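Local coordinates for lasso peptide isopeptidase AtxE2 (Asticcacaulis excentricus, PDB 5TXE), which hydrolyses the isopeptide bond of the lasso peptides astexin-2 and astexin-3, turning the threaded knots into linear peptides, at residues 552-555 with 556-559; 592-595 with 596-599. The protein carries 1 engineered substitution. All coordinates share one frame; numbering follows the deposited sequence.

Contact 1 of 2, residues 552-555 with 556-559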
loop_
_atom_site.group_PDB
_atom_site.type_symbol
_atom_site.label_atom_id
_atom_site.label_comp_id
_atom_site.label_asym_id
_atom_site.label_seq_id
_atom_site.Cartn_x
_atom_site.Cartn_y
_atom_site.Cartn_z
ATOM N N CYS A 552 -6.764 -13.840 -13.627
ATOM C CA CYS A 552 -8.178 -13.416 -13.813
ATOM C C CYS A 552 -8.978 -13.641 -12.564
ATOM O O CYS A 552 -8.523 -14.280 -11.595
ATOM C CB CYS A 552 -8.798 -14.240 -14.943
ATOM S SG CYS A 552 -8.048 -13.843 -16.548
ATOM N N THR A 553 -10.188 -13.122 -12.557
ATOM C CA THR A 553 -11.088 -13.415 -11.453
ATOM C C THR A 553 -11.965 -14.585 -11.846
ATOM O O THR A 553 -13.078 -14.379 -12.420
ATOM C CB THR A 553 -11.914 -12.167 -11.095
ATOM O OG1 THR A 553 -11.035 -11.047 -10.920
ATOM C CG2 THR A 553 -12.712 -12.448 -9.860
ATOM N N ASP A 554 -11.453 -15.792 -11.624
ATOM C CA ASP A 554 -12.063 -17.022 -12.168
ATOM C C ASP A 554 -11.665 -18.191 -11.326
ATOM O O ASP A 554 -10.793 -18.033 -10.449
ATOM C CB ASP A 554 -11.768 -17.224 -13.674
ATOM C CG ASP A 554 -10.274 -17.535 -14.019
ATOM O OD1 ASP A 554 -9.378 -17.494 -13.136
ATOM O OD2 ASP A 554 -9.996 -17.789 -15.240
ATOM N N SER A 555 -12.316 -19.338 -11.519
ATOM C CA SER A 555 -12.005 -20.513 -10.704
ATOM C C SER A 555 -10.588 -20.983 -10.930
ATOM O O SER A 555 -9.931 -21.451 -9.992
ATOM C CB SER A 555 -12.961 -21.707 -10.935
ATOM O OG SER A 555 -12.919 -22.079 -12.289
ATOM N N PHE A 556 -10.097 -20.850 -12.158
ATOM C CA PHE A 556 -8.768 -21.327 -12.431
ATOM C C PHE A 556 -7.769 -20.612 -11.519
ATOM O O PHE A 556 -6.981 -21.229 -10.782
ATOM C CB PHE A 556 -8.410 -21.104 -13.863
ATOM C CG PHE A 556 -6.995 -21.521 -14.159
ATOM C CD1 PHE A 556 -6.661 -22.829 -14.200
ATOM C CD2 PHE A 556 -6.013 -20.588 -14.367
ATOM C CE1 PHE A 556 -5.361 -23.231 -14.463
ATOM C CE2 PHE A 556 -4.707 -20.968 -14.613
ATOM C CZ PHE A 556 -4.372 -22.320 -14.685
ATOM N N THR A 557 -7.869 -19.301 -11.504
ATOM C CA THR A 557 -6.951 -18.518 -10.691
ATOM C C THR A 557 -7.199 -18.738 -9.198
ATOM O O THR A 557 -6.262 -18.937 -8.427
ATOM C CB THR A 557 -7.033 -17.003 -11.037
ATOM O OG1 THR A 557 -6.762 -16.790 -12.427
ATOM C CG2 THR A 557 -6.073 -16.249 -10.265
ATOM N N ALA A 558 -8.461 -18.732 -8.779
ATOM C CA ALA A 558 -8.782 -18.724 -7.347
ATOM C C ALA A 558 -8.738 -20.105 -6.689
ATOM O O ALA A 558 -8.502 -20.236 -5.475
ATOM C CB ALA A 558 -10.147 -18.111 -7.185
ATOM N N SER A 559 -9.041 -21.143 -7.460
ATOM C CA SER A 559 -9.096 -22.499 -6.926
ATOM C C SER A 559 -7.811 -23.201 -7.382
ATOM O O SER A 559 -6.944 -23.505 -6.563
ATOM C CB SER A 559 -10.312 -23.247 -7.442
ATOM O OG SER A 559 -10.212 -24.618 -7.118
#
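Cys552 reaches forward to Thr557 at the start of helix 555-560, where Asp554 is the N-cap residue, in the alpha/beta-hydrolase domain of this prolyl oligopeptidase relative. The Cys552 amide, which follows a cis peptide bond, gives a nearly straight hydrogen bond (165°) to Thr557 OG1 at 3.2 Å, and the Cys552 carbonyl oxygen packs against CB and CG2 of the same threonine. Thr553 turns the other way, its hydroxyl bonded to His534 ND1. Next comes the cap itself. With CG set between its own N and carbonyl carbon (chi1 68°), Asp554 reaches forward with its carboxylate to the first turn, where OD1 takes two hydrogen bonds from one residue: Thr557 N at 2.9 Å, from above the carboxylate plane, and Thr557 OG1 at 2.8 Å, on the syn side. The hydroxyl therefore donates to Asp554 while accepting from Cys552, which fixes its rotation. Beside the carboxylate, Phe556 runs in the same direction with its ring plane turned 82° from it. The Asp554 carbonyl accepts from Ala558 N, a main-chain bond of the helix's first turn. Thr557 and Ala558 also pack on the bound lasso peptide, and Ala558 O accepts a hydrogen bond from ND2 of Asn562, a residue that binds astexin-3. Ser555 closes the segment, its carbonyl oxygen accepting from Ser559 N at 2.7 Å.

Contact 2 of 2, residues 592-595 with 596-599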
loop_
_atom_site.group_PDB
_atom_site.type_symbol
_atom_site.label_atom_id
_atom_site.label_comp_id
_atom_site.label_asym_id
_atom_site.label_seq_id
_atom_site.Cartn_x
_atom_site.Cartn_y
_atom_site.Cartn_z
ATOM N N VAL A 592 -12.960 -16.613 -19.276
ATOM C CA VAL A 592 -13.174 -17.825 -20.069
ATOM C C VAL A 592 -14.682 -17.933 -20.432
ATOM O O VAL A 592 -15.029 -18.068 -21.588
ATOM C CB VAL A 592 -12.706 -19.104 -19.303
ATOM C CG1 VAL A 592 -12.999 -20.403 -20.090
ATOM C CG2 VAL A 592 -11.226 -19.012 -19.045
ATOM N N VAL A 593 -15.554 -17.839 -19.436
ATOM C CA VAL A 593 -17.012 -17.856 -19.665
ATOM C C VAL A 593 -17.453 -16.752 -20.624
ATOM O O VAL A 593 -18.202 -17.027 -21.552
ATOM C CB VAL A 593 -17.758 -17.746 -18.327
ATOM C CG1 VAL A 593 -19.264 -17.555 -18.512
ATOM C CG2 VAL A 593 -17.456 -18.969 -17.468
ATOM N N ASN A 594 -16.945 -15.528 -20.460
ATOM C CA ASN A 594 -17.451 -14.376 -21.187
ATOM C C ASN A 594 -16.582 -13.878 -22.306
ATOM O O ASN A 594 -16.869 -12.843 -22.895
ATOM C CB ASN A 594 -17.642 -13.240 -20.191
ATOM C CG ASN A 594 -18.720 -13.564 -19.164
ATOM O OD1 ASN A 594 -19.882 -13.650 -19.539
ATOM N ND2 ASN A 594 -18.346 -13.769 -17.886
ATOM N N ALA A 595 -15.569 -14.644 -22.696
ATOM C CA ALA A 595 -14.650 -14.181 -23.745
ATOM C C ALA A 595 -15.320 -13.648 -24.996
ATOM O O ALA A 595 -14.910 -12.636 -25.565
ATOM C CB ALA A 595 -13.713 -15.300 -24.173
ATOM N N SER A 596 -16.327 -14.344 -25.474
ATOM C CA SER A 596 -16.913 -13.983 -26.773
ATOM C C SER A 596 -17.711 -12.671 -26.732
ATOM O O SER A 596 -17.966 -12.096 -27.765
ATOM C CB SER A 596 -17.728 -15.164 -27.329
ATOM O OG SER A 596 -18.723 -15.481 -26.348
ATOM N N ARG A 597 -18.038 -12.142 -25.561
ATOM C CA ARG A 597 -18.694 -10.804 -25.513
ATOM C C ARG A 597 -17.837 -9.690 -24.912
ATOM O O ARG A 597 -18.311 -8.678 -24.499
ATOM C CB ARG A 597 -20.008 -10.886 -24.739
ATOM C CG ARG A 597 -19.914 -11.247 -23.275
ATOM C CD ARG A 597 -21.328 -11.613 -22.892
ATOM N NE ARG A 597 -21.558 -12.031 -21.522
ATOM C CZ ARG A 597 -21.863 -11.201 -20.534
ATOM N NH1 ARG A 597 -21.834 -9.901 -20.756
ATOM N NH2 ARG A 597 -22.120 -11.663 -19.316
ATOM N N LEU A 598 -16.545 -9.893 -24.876
ATOM C CA LEU A 598 -15.693 -8.953 -24.229
ATOM C C LEU A 598 -14.983 -8.150 -25.313
ATOM O O LEU A 598 -13.868 -8.501 -25.780
ATOM C CB LEU A 598 -14.735 -9.723 -23.350
ATOM C CG LEU A 598 -14.388 -9.028 -22.060
ATOM C CD1 LEU A 598 -14.520 -10.063 -20.961
ATOM C CD2 LEU A 598 -13.000 -8.376 -22.178
ATOM N N ASP A 599 -15.630 -7.075 -25.730
ATOM C CA ASP A 599 -15.106 -6.336 -26.851
ATOM C C ASP A 599 -14.175 -5.165 -26.513
ATOM O O ASP A 599 -13.555 -4.610 -27.417
ATOM C CB ASP A 599 -16.260 -5.888 -27.733
ATOM C CG ASP A 599 -16.981 -7.081 -28.346
ATOM O OD1 ASP A 599 -16.302 -7.891 -29.033
ATOM O OD2 ASP A 599 -18.200 -7.230 -28.139
HETATM O O HOH W 1 -17.462 -16.921 -24.152
#
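The amide of Asn594 and the guanidinium of Arg597 stand almost perpendicular, their planes 88° apart, although the two side chains run alongside each other in the same direction. Asn594 OD1 approaches the guanidinium obliquely, 3.0 Å from Arg597 NH2 and 3.1 Å from Arg597 NE. The other end of the amide is held elsewhere: ND2 donates to the carbonyls of Ala587 and Ser590, which helps to orient the group, with OD1 toward the arginine. Arg597 brings its head back by placing CG between its N and carbonyl carbon (chi1 64°) and then running extended to NE, with CG 3.5 Å from Asn594 O. Its NH1 makes a weak hydrogen bond to Ile538 O in helix 528-539.

At the same place the chain runs on from helix 591-594 through a tight turn. Arg597 N donates to Asn594 O at 3.0 Å, and Leu598 N to Ala595 O at 3.3 Å. These successive three-residue spacings are those of a 3-10-like turn. A water bridges Val593 O and Ser596 N, donating to the carbonyl oxygen and accepting from Ser596 N at 3.1 Å. Ala595 and Leu598 pack against Leu621 of helix 615-623. The amide oxygen thus presents partial negative charge to the guanidinium, probably a favourable electrostatic pairing, while main-chain bonds and a water hold the turn.

How the contacts relate
Along the chain, strand 545-548 leads first into contact 1, where the loop turns into helix 555-560, and much later into contact 2, where the chain passes from helix 591-594 toward strand 602-607. The two follow in series, neither nesting nor crossing, and each closes only a short local turn: one opens a helix, the other lies where a helix gives onto the loop before the next strand. Both thus belong to the single excursion between neighbouring parallel strands of the mixed sheet. Their centres lie 15 Å apart, and they meet where Asp554 OD2 packs 4.2 Å from Val592 CG2. Contact 1 borders the bound peptide; contact 2 sits away from the active site and the peptide-binding residues, between helices 528-539 and 615-623.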